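Local coordinates for protein flavodoxin (Fusobacterium nucleatum, PDB 6OHK) that binds flavin mononucleotide and probably serves as a low-potential electron donor to a number of redox enzymes, at residues G16-V19 with G20-E24; N152-P155 with K156-D160; G62-A66 with A67-N71. The protein carries 1 engineered substitution. One frame throughout, in Å; residues are numbered along the deposited sequence.

Contact 1 of 3, residues G16-V19 with G20-E24; sequences GTTV and GIVDE. Engineered in segment 16-19: Gly16 (natural residue Lys). With FMN (flavin mononucleotide), chain B.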
ATOM      1  N   GLY A  16     -14.567  -5.784  -2.129  1.00  9.79           N
ATOM      2  CA  GLY A  16     -14.335  -5.380  -3.495  1.00 10.28           C
ATOM      3  C   GLY A  16     -13.854  -3.977  -3.699  1.00 10.41           C
ATOM      4  O   GLY A  16     -13.418  -3.655  -4.810  1.00 10.97           O
ATOM      5  N   THR A  17     -13.869  -3.126  -2.689  1.00 10.04           N
ATOM      6  CA  THR A  17     -13.483  -1.737  -2.916  1.00 10.72           C
ATOM      7  C   THR A  17     -12.040  -1.661  -3.380  1.00 10.33           C
ATOM      8  O   THR A  17     -11.695  -0.888  -4.287  1.00 11.51           O
ATOM      9  CB  THR A  17     -13.635  -0.928  -1.624  1.00 10.37           C
ATOM     10  OG1 THR A  17     -14.916  -1.160  -1.034  1.00 13.09           O
ATOM     11  CG2 THR A  17     -13.484   0.551  -1.904  1.00 12.78           C
ATOM     12  N   THR A  18     -11.175  -2.453  -2.761  1.00  9.52           N
ATOM     13  CA  THR A  18      -9.757  -2.424  -3.088  1.00  9.72           C
ATOM     14  C   THR A  18      -9.513  -2.795  -4.546  1.00 10.34           C
ATOM     15  O   THR A  18      -8.546  -2.293  -5.148  1.00 10.74           O
ATOM     16  CB  THR A  18      -8.995  -3.341  -2.125  1.00  9.37           C
ATOM     17  OG1 THR A  18      -9.142  -2.872  -0.794  1.00 10.05           O
ATOM     18  CG2 THR A  18      -7.530  -3.308  -2.411  1.00  9.97           C
ATOM     19  N   VAL A  19     -10.329  -3.667  -5.131  1.00 11.07           N
ATOM     20  CA  VAL A  19     -10.156  -4.041  -6.535  1.00 11.56           C
ATOM     21  C   VAL A  19     -10.234  -2.814  -7.417  1.00 12.54           C
ATOM     22  O   VAL A  19      -9.458  -2.661  -8.375  1.00 12.91           O
ATOM     23  CB  VAL A  19     -11.218  -5.091  -6.946  1.00 13.53           C
ATOM     24  CG1 VAL A  19     -11.191  -5.371  -8.459  1.00 19.32           C
ATOM     25  CG2 VAL A  19     -11.040  -6.369  -6.160  1.00 17.79           C
ATOM     26  N   GLY A  20     -11.190  -1.937  -7.140  1.00 12.12           N
ATOM     27  CA  GLY A  20     -11.319  -0.741  -7.920  1.00 13.55           C
ATOM     28  C   GLY A  20     -10.107   0.146  -7.802  1.00 12.26           C
ATOM     29  O   GLY A  20      -9.692   0.764  -8.779  1.00 13.75           O
ATOM     30  N   ILE A  21      -9.543   0.251  -6.596  1.00 10.74           N
ATOM     31  CA  ILE A  21      -8.330   1.031  -6.397  1.00 10.30           C
ATOM     32  C   ILE A  21      -7.185   0.439  -7.205  1.00  9.09           C
ATOM     33  O   ILE A  21      -6.414   1.165  -7.836  1.00 10.24           O
ATOM     34  CB  ILE A  21      -7.987   1.106  -4.892  1.00 10.20           C
ATOM     35  CG1 ILE A  21      -8.925   2.024  -4.113  1.00 15.59           C
ATOM     36  CG2 ILE A  21      -6.536   1.468  -4.659  1.00 11.71           C
ATOM     37  CD1 ILE A  21      -9.558   3.130  -4.805  1.00 27.22           C
ATOM     38  N   VAL A  22      -7.050  -0.880  -7.199  1.00  8.63           N
ATOM     39  CA  VAL A  22      -6.009  -1.512  -7.982  1.00  9.58           C
ATOM     40  C   VAL A  22      -6.208  -1.229  -9.458  1.00  9.25           C
ATOM     41  O   VAL A  22      -5.241  -0.970 -10.178  1.00 10.37           O
ATOM     42  CB  VAL A  22      -5.948  -3.010  -7.655  1.00  9.78           C
ATOM     43  CG1 VAL A  22      -5.080  -3.787  -8.658  1.00 12.51           C
ATOM     44  CG2 VAL A  22      -5.470  -3.196  -6.230  1.00 11.71           C
ATOM     45  N   ASP A  23      -7.446  -1.259  -9.936  1.00 11.09           N
ATOM     46  CA  ASP A  23      -7.705  -0.908 -11.333  1.00 11.35           C
ATOM     47  C   ASP A  23      -7.265   0.511 -11.654  1.00 12.00           C
ATOM     48  O   ASP A  23      -6.721   0.769 -12.738  1.00 12.69           O
ATOM     49  CB  ASP A  23      -9.193  -1.066 -11.649  1.00 16.92           C
ATOM     50  CG  ASP A  23      -9.629  -2.511 -11.754  1.00 28.09           C
ATOM     51  OD1 ASP A  23      -8.770  -3.399 -11.961  1.00 31.26           O
ATOM     52  OD2 ASP A  23     -10.856  -2.751 -11.649  1.00 38.79           O
ATOM     53  N   GLU A  24      -7.465   1.445 -10.734  1.00 11.06           N
ATOM     54  CA  GLU A  24      -6.993   2.806 -10.944  1.00 12.29           C
ATOM     55  C   GLU A  24      -5.474   2.875 -10.973  1.00 10.59           C
ATOM     56  O   GLU A  24      -4.890   3.571 -11.822  1.00 11.82           O
ATOM     57  CB  GLU A  24      -7.573   3.738  -9.875  1.00 14.33           C
ATOM     58  CG  GLU A  24      -9.085   3.804  -9.969  1.00 21.60           C
ATOM     59  CD  GLU A  24      -9.764   4.753  -8.998  1.00 35.18           C
ATOM     60  OE1 GLU A  24      -9.742   5.967  -9.266  1.00 30.41           O
ATOM     61  OE2 GLU A  24     -10.348   4.282  -7.991  1.00 24.27           O
TER
HETATM   62  N1  FMN B 201     -11.258   1.227   8.176  1.00  9.33           N
HETATM   63  C2  FMN B 201     -10.183   1.784   8.886  1.00 10.02           C
HETATM   64  O2  FMN B 201      -9.606   2.740   8.485  1.00 10.44           O
HETATM   65  N3  FMN B 201      -9.827   1.175  10.140  1.00 10.07           N
HETATM   66  C4  FMN B 201     -10.453   0.094  10.700  1.00 10.98           C
HETATM   67  O4  FMN B 201     -10.046  -0.330  11.762  1.00 11.46           O
HETATM   68  C4A FMN B 201     -11.550  -0.437   9.970  1.00  9.96           C
HETATM   69  N5  FMN B 201     -12.236  -1.531  10.494  1.00 12.37           N
HETATM   70  C5A FMN B 201     -13.364  -1.968   9.746  1.00 11.08           C
HETATM   71  C6  FMN B 201     -14.169  -2.982  10.298  1.00 12.84           C
HETATM   72  C7  FMN B 201     -15.263  -3.451   9.599  1.00 13.43           C
HETATM   73  C7M FMN B 201     -16.004  -4.613  10.278  1.00 19.64           C
HETATM   74  C8  FMN B 201     -15.634  -2.856   8.401  1.00 12.81           C
HETATM   75  C8M FMN B 201     -16.818  -3.428   7.651  1.00 15.14           C
HETATM   76  C9  FMN B 201     -14.842  -1.848   7.856  1.00 11.64           C
HETATM   77  C9A FMN B 201     -13.741  -1.395   8.539  1.00  9.60           C
HETATM   78  N10 FMN B 201     -12.928  -0.341   7.956  1.00  9.23           N
HETATM   79  C10 FMN B 201     -11.889   0.143   8.721  1.00  9.38           C
HETATM   80  C1' FMN B 201     -13.280   0.258   6.670  1.00  9.92           C
HETATM   81  C2' FMN B 201     -12.823  -0.641   5.482  1.00  8.73           C
HETATM   82  O2' FMN B 201     -11.425  -0.866   5.485  1.00  9.39           O
HETATM   83  C3' FMN B 201     -13.176   0.071   4.163  1.00  8.80           C
HETATM   84  O3' FMN B 201     -14.586   0.081   4.058  1.00 10.43           O
HETATM   85  C4' FMN B 201     -12.560  -0.506   2.890  1.00  9.44           C
HETATM   86  O4' FMN B 201     -12.875   0.367   1.811  1.00 10.72           O
HETATM   87  C5' FMN B 201     -13.052  -1.912   2.570  1.00  8.72           C
HETATM   88  O5' FMN B 201     -12.277  -2.401   1.487  1.00  9.05           O
HETATM   89  P   FMN B 201     -12.701  -3.758   0.736  1.00  8.55           P
HETATM   90  O1P FMN B 201     -11.649  -3.898  -0.341  1.00  8.39           O
HETATM   91  O2P FMN B 201     -12.711  -4.907   1.685  1.00  9.13           O
HETATM   92  O3P FMN B 201     -14.099  -3.527   0.149  1.00  9.31           O
HETATM   93  O   HOH W   1     -14.415  -2.103  -6.769  1.00 31.03           O
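Thr18 and Val22 are joined along the first turns of helix 17-28 by a backbone bond of 2.9 Å from Val22 N to Thr18 O, and the next one, Asp23 N to Val19 O, keeps the same regular i to i+4 step. One residue earlier the ladder is poorer: Thr17 O receives only weak bonds, from Gly20 N and from Ile21 N. A water placed at this end donates to Gly16 O at 2.7 Å and weakly accepts from Gly20 N, bridging the N-cap residue to the helix. Gly16 itself is an engineered substitution for lysine. Together with strands 7-11 and 34-38 the helix forms a beta-alpha-beta unit, and its N-terminus faces the FMN phosphate, the phosphate-binding loop arrangement of flavodoxins. Two phosphate oxygens are each gripped twice by one threonine: O3P by Thr17 N and by Thr17 OG1 at 2.8 Å, O1P by Thr18 N and by Thr18 OG1 at 2.7 Å. Both hydroxyls lie beside their own backbone N, anti to the carbonyl carbon (chi1 -49° in Thr17 and -62° in Thr18), which lets amide and hydroxyl close on the same oxygen. The helix start, with its amides directed at the phosphate, would be expected to favour the bound negative charge. Within the helix, Val22 CG2 lies 3.4 Å from Thr18 O, beyond the oxygen that Val22 N also meets. Val19 and Asp23 run side by side, Val19 CG1 being 4.1 Å from Asp23 OD2. On the inner side Thr18, Val19 and Val22 touch Tyr11 of strand 7-11, while Ile21 rests on Leu90 of strand 84-90.

Contact 2 of 3, residues N152-P155 with K156-D160; sequences NLTP and KRIGD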
ATOM      1  N   ASN A 152     -14.174  11.143  -4.109  1.00 13.64           N
ATOM      2  CA  ASN A 152     -13.828  12.021  -5.212  1.00 15.04           C
ATOM      3  C   ASN A 152     -12.372  12.410  -5.212  1.00 16.70           C
ATOM      4  O   ASN A 152     -11.867  12.862  -6.247  1.00 17.64           O
ATOM      5  CB  ASN A 152     -14.685  13.272  -5.187  1.00 18.58           C
ATOM      6  CG  ASN A 152     -16.132  12.978  -5.489  1.00 26.79           C
ATOM      7  OD1 ASN A 152     -16.450  12.035  -6.221  1.00 36.29           O
ATOM      8  ND2 ASN A 152     -17.023  13.792  -4.934  1.00 39.06           N
ATOM      9  N   LEU A 153     -11.692  12.256  -4.087  1.00 13.33           N
ATOM     10  CA  LEU A 153     -10.282  12.580  -3.981  1.00 14.14           C
ATOM     11  C   LEU A 153      -9.387  11.438  -4.421  1.00 12.30           C
ATOM     12  O   LEU A 153      -8.195  11.656  -4.628  1.00 13.21           O
ATOM     13  CB  LEU A 153      -9.954  12.942  -2.534  1.00 12.52           C
ATOM     14  CG  LEU A 153     -10.717  14.135  -1.963  1.00 15.60           C
ATOM     15  CD1 LEU A 153     -10.233  14.524  -0.584  1.00 16.90           C
ATOM     16  CD2 LEU A 153     -10.675  15.356  -2.886  1.00 23.15           C
ATOM     17  N   THR A 154      -9.926  10.254  -4.603  1.00 12.67           N
ATOM     18  CA  THR A 154      -9.077   9.091  -4.847  1.00 13.25           C
ATOM     19  C   THR A 154      -8.305   9.202  -6.136  1.00 14.93           C
ATOM     20  O   THR A 154      -7.090   8.915  -6.125  1.00 13.49           O
ATOM     21  CB  THR A 154      -9.923   7.827  -4.773  1.00 12.87           C
ATOM     22  OG1 THR A 154     -10.275   7.613  -3.399  1.00 13.41           O
ATOM     23  CG2 THR A 154      -9.164   6.614  -5.305  1.00 14.58           C
ATOM     24  N   PRO A 155      -8.905   9.563  -7.270  1.00 13.62           N
ATOM     25  CA  PRO A 155      -8.100   9.572  -8.506  1.00 15.59           C
ATOM     26  C   PRO A 155      -6.884  10.470  -8.435  1.00 16.48           C
ATOM     27  O   PRO A 155      -5.789  10.058  -8.864  1.00 15.55           O
ATOM     28  CB  PRO A 155      -9.103  10.028  -9.574  1.00 18.27           C
ATOM     29  CG  PRO A 155     -10.420   9.581  -9.036  1.00 20.06           C
ATOM     30  CD  PRO A 155     -10.343   9.720  -7.544  1.00 16.22           C
ATOM     31  N   LYS A 156      -7.013  11.701  -7.944  1.00 14.90           N
ATOM     32  CA  LYS A 156      -5.852  12.577  -7.839  1.00 15.67           C
ATOM     33  C   LYS A 156      -4.869  12.066  -6.797  1.00 13.28           C
ATOM     34  O   LYS A 156      -3.640  12.150  -6.979  1.00 13.63           O
ATOM     35  CB  LYS A 156      -6.277  14.009  -7.518  1.00 19.53           C
ATOM     36  CG  LYS A 156      -5.115  14.957  -7.266  1.00 24.46           C
ATOM     37  CD  LYS A 156      -5.597  16.382  -7.058  1.00 33.43           C
ATOM     38  CE  LYS A 156      -4.643  17.383  -7.686  1.00 43.79           C
ATOM     39  NZ  LYS A 156      -3.266  17.282  -7.134  1.00 33.47           N
ATOM     40  N   ARG A 157      -5.385  11.523  -5.691  1.00 11.99           N
ATOM     41  CA  ARG A 157      -4.477  10.983  -4.684  1.00 11.69           C
ATOM     42  C   ARG A 157      -3.616   9.883  -5.272  1.00 10.43           C
ATOM     43  O   ARG A 157      -2.388   9.875  -5.084  1.00 10.47           O
ATOM     44  CB  ARG A 157      -5.240  10.472  -3.471  1.00 11.54           C
ATOM     45  CG  ARG A 157      -5.718  11.567  -2.540  1.00 11.24           C
ATOM     46  CD  ARG A 157      -6.591  11.054  -1.430  1.00 11.09           C
ATOM     47  NE  ARG A 157      -6.813  12.083  -0.424  1.00 11.69           N
ATOM     48  CZ  ARG A 157      -7.699  11.983   0.558  1.00 11.04           C
ATOM     49  NH1 ARG A 157      -8.526  10.959   0.630  1.00 11.14           N
ATOM     50  NH2 ARG A 157      -7.750  12.927   1.475  1.00 11.75           N
ATOM     51  N   ILE A 158      -4.224   8.970  -6.007  1.00 10.60           N
ATOM     52  CA  ILE A 158      -3.467   7.881  -6.618  1.00 10.62           C
ATOM     53  C   ILE A 158      -2.524   8.413  -7.689  1.00 11.35           C
ATOM     54  O   ILE A 158      -1.353   8.032  -7.734  1.00 10.96           O
ATOM     55  CB  ILE A 158      -4.412   6.808  -7.179  1.00 10.52           C
ATOM     56  CG1 ILE A 158      -5.199   6.127  -6.059  1.00 11.70           C
ATOM     57  CG2 ILE A 158      -3.622   5.784  -7.998  1.00 12.69           C
ATOM     58  CD1 ILE A 158      -6.240   5.160  -6.553  1.00 12.41           C
ATOM     59  N   GLY A 159      -3.026   9.244  -8.607  1.00 12.67           N
ATOM     60  CA  GLY A 159      -2.175   9.706  -9.702  1.00 13.18           C
ATOM     61  C   GLY A 159      -0.958  10.452  -9.204  1.00 12.87           C
ATOM     62  O   GLY A 159       0.155  10.244  -9.690  1.00 13.53           O
ATOM     63  N   ASP A 160      -1.144  11.336  -8.232  1.00 13.23           N
ATOM     64  CA  ASP A 160      -0.017  12.066  -7.687  1.00 13.20           C
ATOM     65  C   ASP A 160       0.966  11.126  -7.006  1.00 11.72           C
ATOM     66  O   ASP A 160       2.182  11.305  -7.093  1.00 13.10           O
ATOM     67  CB  ASP A 160      -0.491  13.069  -6.641  1.00 14.46           C
ATOM     68  CG  ASP A 160      -1.210  14.267  -7.222  1.00 19.61           C
ATOM     69  OD1 ASP A 160      -1.231  14.458  -8.457  1.00 20.22           O
ATOM     70  OD2 ASP A 160      -1.764  15.022  -6.380  1.00 20.11           O
TER
HETATM   71  O   HOH W   2      -9.534  13.312  -7.542  1.00 18.57           O
HETATM   72  O   HOH W   3      -9.830   8.868  -0.963  1.00 11.51           O
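At the start of the C-terminal helix, one of the helices packed on the sheet of the flavodoxin fold, Leu153 comes up against Arg157 and Thr154 against Ile158. Leu153 and Arg157 cross obliquely: Leu153 CD1 sits over one face of the guanidinium, offset toward its rim, 3.6 Å from Arg157 NH2, while Leu153 CB approaches NE and CZ. With CG beside the backbone N (chi1 -77°) the arginine turns back toward Leu153, and its chain, extended from CG to NE, supplies the reach. Its polar end is fixed from outside the turn by Gln150, whose OE1 accepts from NH1, and by a water that accepts from Arg157 NH1 and donates to Thr154 OG1. That hydroxyl is also hydrogen-bonded to Glu147 OE2. Thr154 and Ile158 lie side by side, with Thr154 CG2 and Ile158 CD1 in tight contact at 3.5 Å. Three i to i+4 backbone bonds hold the turn: Arg157 N to Leu153 O at 3.0 Å, followed by Ile158 N to Thr154 O and Gly159 N to Pro155 O. Another water extends the turn backward, donating to Asn152 O and accepting from Lys156 N at 3.0 Å. On the exposed side Lys156, bent at its last two torsions, forms a salt bridge of 2.8 Å from NZ to Asp160 OD2, using the syn lone pair of the carboxylate. Toward the interior, Arg157 and Ile158 both lie on Leu143 and Leu145 of strand 139-145, and Ile158 meets Phe28 of helix 17-28.

Contact 3 of 3, residues G62-A66 with A67-N71; sequences GEAHA and AWMNN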
ATOM      1  N   GLY A  62      -7.574  -1.753  12.981  1.00 12.27           N
ATOM      2  CA  GLY A  62      -6.288  -1.361  12.473  1.00 11.62           C
ATOM      3  C   GLY A  62      -5.434  -2.474  11.901  1.00 11.73           C
ATOM      4  O   GLY A  62      -4.265  -2.233  11.587  1.00 13.92           O
ATOM      5  N   GLU A  63      -5.975  -3.653  11.710  1.00 10.93           N
ATOM      6  CA  GLU A  63      -5.235  -4.722  11.056  1.00 11.34           C
ATOM      7  C   GLU A  63      -5.369  -4.617   9.547  1.00 10.39           C
ATOM      8  O   GLU A  63      -6.277  -3.978   9.019  1.00 10.38           O
ATOM      9  CB  GLU A  63      -5.736  -6.098  11.499  1.00 12.91           C
ATOM     10  CG  GLU A  63      -5.461  -6.389  12.959  1.00 16.32           C
ATOM     11  CD  GLU A  63      -5.863  -7.800  13.364  1.00 21.23           C
ATOM     12  OE1 GLU A  63      -6.383  -8.563  12.535  1.00 20.56           O
ATOM     13  OE2 GLU A  63      -5.677  -8.141  14.556  1.00 28.71           O
ATOM     14  N   ALA A  64      -4.454  -5.281   8.849  1.00 10.06           N
ATOM     15  CA  ALA A  64      -4.625  -5.501   7.416  1.00  9.47           C
ATOM     16  C   ALA A  64      -5.697  -6.567   7.200  1.00  9.43           C
ATOM     17  O   ALA A  64      -6.173  -7.210   8.140  1.00 10.79           O
ATOM     18  CB  ALA A  64      -3.290  -5.927   6.809  1.00 10.45           C
ATOM     19  N   HIS A  65      -6.076  -6.783   5.953  1.00  9.52           N
ATOM     20  CA  HIS A  65      -6.971  -7.880   5.620  1.00 10.04           C
ATOM     21  C   HIS A  65      -6.360  -9.196   6.091  1.00 10.01           C
ATOM     22  O   HIS A  65      -5.143  -9.351   6.120  1.00 10.06           O
ATOM     23  CB  HIS A  65      -7.140  -7.871   4.107  1.00 10.09           C
ATOM     24  CG  HIS A  65      -8.102  -8.891   3.568  1.00  9.50           C
ATOM     25  ND1 HIS A  65      -7.787 -10.220   3.419  1.00 10.73           N
ATOM     26  CD2 HIS A  65      -9.354  -8.733   3.086  1.00 12.74           C
ATOM     27  CE1 HIS A  65      -8.817 -10.851   2.893  1.00 11.55           C
ATOM     28  NE2 HIS A  65      -9.782  -9.968   2.684  1.00 13.51           N
ATOM     29  N   ALA A  66      -7.223 -10.158   6.425  1.00 10.58           N
ATOM     30  CA  ALA A  66      -6.767 -11.447   6.933  1.00 11.61           C
ATOM     31  C   ALA A  66      -5.773 -12.121   6.011  1.00 11.88           C
ATOM     32  O   ALA A  66      -4.888 -12.836   6.493  1.00 12.38           O
ATOM     33  CB  ALA A  66      -7.956 -12.381   7.171  1.00 13.70           C
ATOM     34  N   ALA A  67      -5.928 -11.987   4.691  1.00 11.39           N
ATOM     35  CA  ALA A  67      -4.982 -12.657   3.800  1.00 11.25           C
ATOM     36  C   ALA A  67      -3.585 -12.087   3.937  1.00 10.93           C
ATOM     37  O   ALA A  67      -2.611 -12.818   3.776  1.00 14.07           O
ATOM     38  CB  ALA A  67      -5.454 -12.576   2.362  1.00 12.35           C
ATOM     39  N   TRP A  68      -3.442 -10.800   4.244  1.00  9.67           N
ATOM     40  CA  TRP A  68      -2.139 -10.266   4.610  1.00  8.58           C
ATOM     41  C   TRP A  68      -1.730 -10.755   5.998  1.00  9.36           C
ATOM     42  O   TRP A  68      -0.596 -11.229   6.175  1.00 10.37           O
ATOM     43  CB  TRP A  68      -2.150  -8.733   4.584  1.00  8.54           C
ATOM     44  CG  TRP A  68      -2.032  -8.099   3.256  1.00  7.91           C
ATOM     45  CD1 TRP A  68      -2.990  -7.376   2.609  1.00  8.38           C
ATOM     46  CD2 TRP A  68      -0.891  -8.121   2.414  1.00  8.14           C
ATOM     47  NE1 TRP A  68      -2.484  -6.919   1.403  1.00  8.82           N
ATOM     48  CE2 TRP A  68      -1.199  -7.367   1.266  1.00  8.51           C
ATOM     49  CE3 TRP A  68       0.373  -8.694   2.523  1.00  8.72           C
ATOM     50  CZ2 TRP A  68      -0.274  -7.149   0.267  1.00  9.23           C
ATOM     51  CZ3 TRP A  68       1.287  -8.488   1.531  1.00  9.53           C
ATOM     52  CH2 TRP A  68       0.951  -7.735   0.402  1.00  9.47           C
ATOM     53  N   MET A  69      -2.615 -10.643   6.989  1.00 10.47           N
ATOM     54  CA  MET A  69      -2.237 -10.999   8.355  1.00 10.72           C
ATOM     55  C   MET A  69      -1.774 -12.448   8.433  1.00 10.84           C
ATOM     56  O   MET A  69      -0.799 -12.759   9.129  1.00 12.37           O
ATOM     57  CB  MET A  69      -3.407 -10.744   9.312  1.00 11.02           C
ATOM     58  CG  MET A  69      -3.882  -9.303   9.359  1.00 12.60           C
ATOM     59  SD  MET A  69      -2.607  -8.094   9.846  1.00 12.44           S
ATOM     60  CE  MET A  69      -2.336  -8.534  11.544  1.00 15.42           C
ATOM     61  N   ASN A  70      -2.433 -13.334   7.708  1.00 10.56           N
ATOM     62  CA  ASN A  70      -2.074 -14.742   7.759  1.00 12.48           C
ATOM     63  C   ASN A  70      -0.729 -15.011   7.119  1.00 13.34           C
ATOM     64  O   ASN A  70      -0.132 -16.078   7.352  1.00 14.27           O
ATOM     65  CB  ASN A  70      -3.137 -15.573   7.051  1.00 14.86           C
ATOM     66  CG  ASN A  70      -4.417 -15.661   7.823  1.00 18.06           C
ATOM     67  OD1 ASN A  70      -4.457 -15.398   9.010  1.00 19.82           O
ATOM     68  ND2 ASN A  70      -5.495 -15.983   7.123  1.00 20.87           N
ATOM     69  N   ASN A  71      -0.232 -14.087   6.297  1.00 11.70           N
ATOM     70  CA  ASN A  71       1.014 -14.238   5.560  1.00 11.43           C
ATOM     71  C   ASN A  71       2.134 -13.394   6.114  1.00 12.31           C
ATOM     72  O   ASN A  71       3.177 -13.298   5.466  1.00 12.90           O
ATOM     73  CB  ASN A  71       0.775 -13.923   4.087  1.00 12.76           C
ATOM     74  CG  ASN A  71       0.191 -15.083   3.376  1.00 15.40           C
ATOM     75  OD1 ASN A  71       0.863 -16.115   3.278  1.00 18.32           O
ATOM     76  ND2 ASN A  71      -1.006 -14.960   2.853  1.00 15.09           N
TER
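His65 and Ala67 meet at the N-terminus of the short helix 66-69, where the histidine is the N-cap: its ring nitrogen ND1 accepts from Ala67 N at 2.9 Å. The bond is nearly straight, with an N-H...acceptor angle of 168°, although the amide is tilted somewhat from the ring plane. Placing CG anti to the backbone N (chi1 -177°) swings the imidazole so that its ND1 edge meets the first amides of the helix, and ND1 then also lies 3.5 Å from Ala67 CB. Since ND1 acts as acceptor, it carries no proton in this arrangement. The histidine carbonyl is engaged too. His65 O takes the N-H of Met69 at 3.0 Å and, weakly, that of Trp68, while His65 N is hydrogen-bonded to Thr56 OG1 of strand 51-59. Further along, Ala66 O accepts from Asn70 N at 2.8 Å. Ala64 N, in contrast, is buried by the contact and has no partner; Met69 SD lies 3.5 Å from it. Ala64 CB packs against Trp68 CB and Met69 SD, joining the weakly bonded strand 63-64 to the helix. Met69, bent at chi2 and chi3, crosses Glu63 at about a right angle and brings CE against the glutamate CG and CD. The Trp68 indole extends away from 62-66 to Leu54 and Thr56 of strand 51-59 and Leu107 of helix 103-113, its NE1 donating to Val55 O. Gly62, just before strand 63-64, donates its N-H to FMN O4. Asn71 ND2 donates to Ala67 O at 2.8 Å, nearly in line with the C=O bond.

Contacts 1 and 2 belong to neighbouring helices that touch directly, their centres 13 Å apart: Ile21 CD1 packs on Thr154 CG2 at 3.5 Å, and Glu24 CB on Ile158 CD1 at 3.9 Å. Contact 1 holds the phosphate end of FMN, whereas contact 3 begins at the flavin ring, through Gly62. Their centres are about 17 Å apart and their nearest atoms about 7 Å; they do not touch, but both bind the cofactor, at different parts of it. In contact 2 the side chain of Thr154 is about 9 Å from the bound FMN. Contacts 2 and 3 lie on opposite sides of the chain's centre, about 25 Å apart between centres.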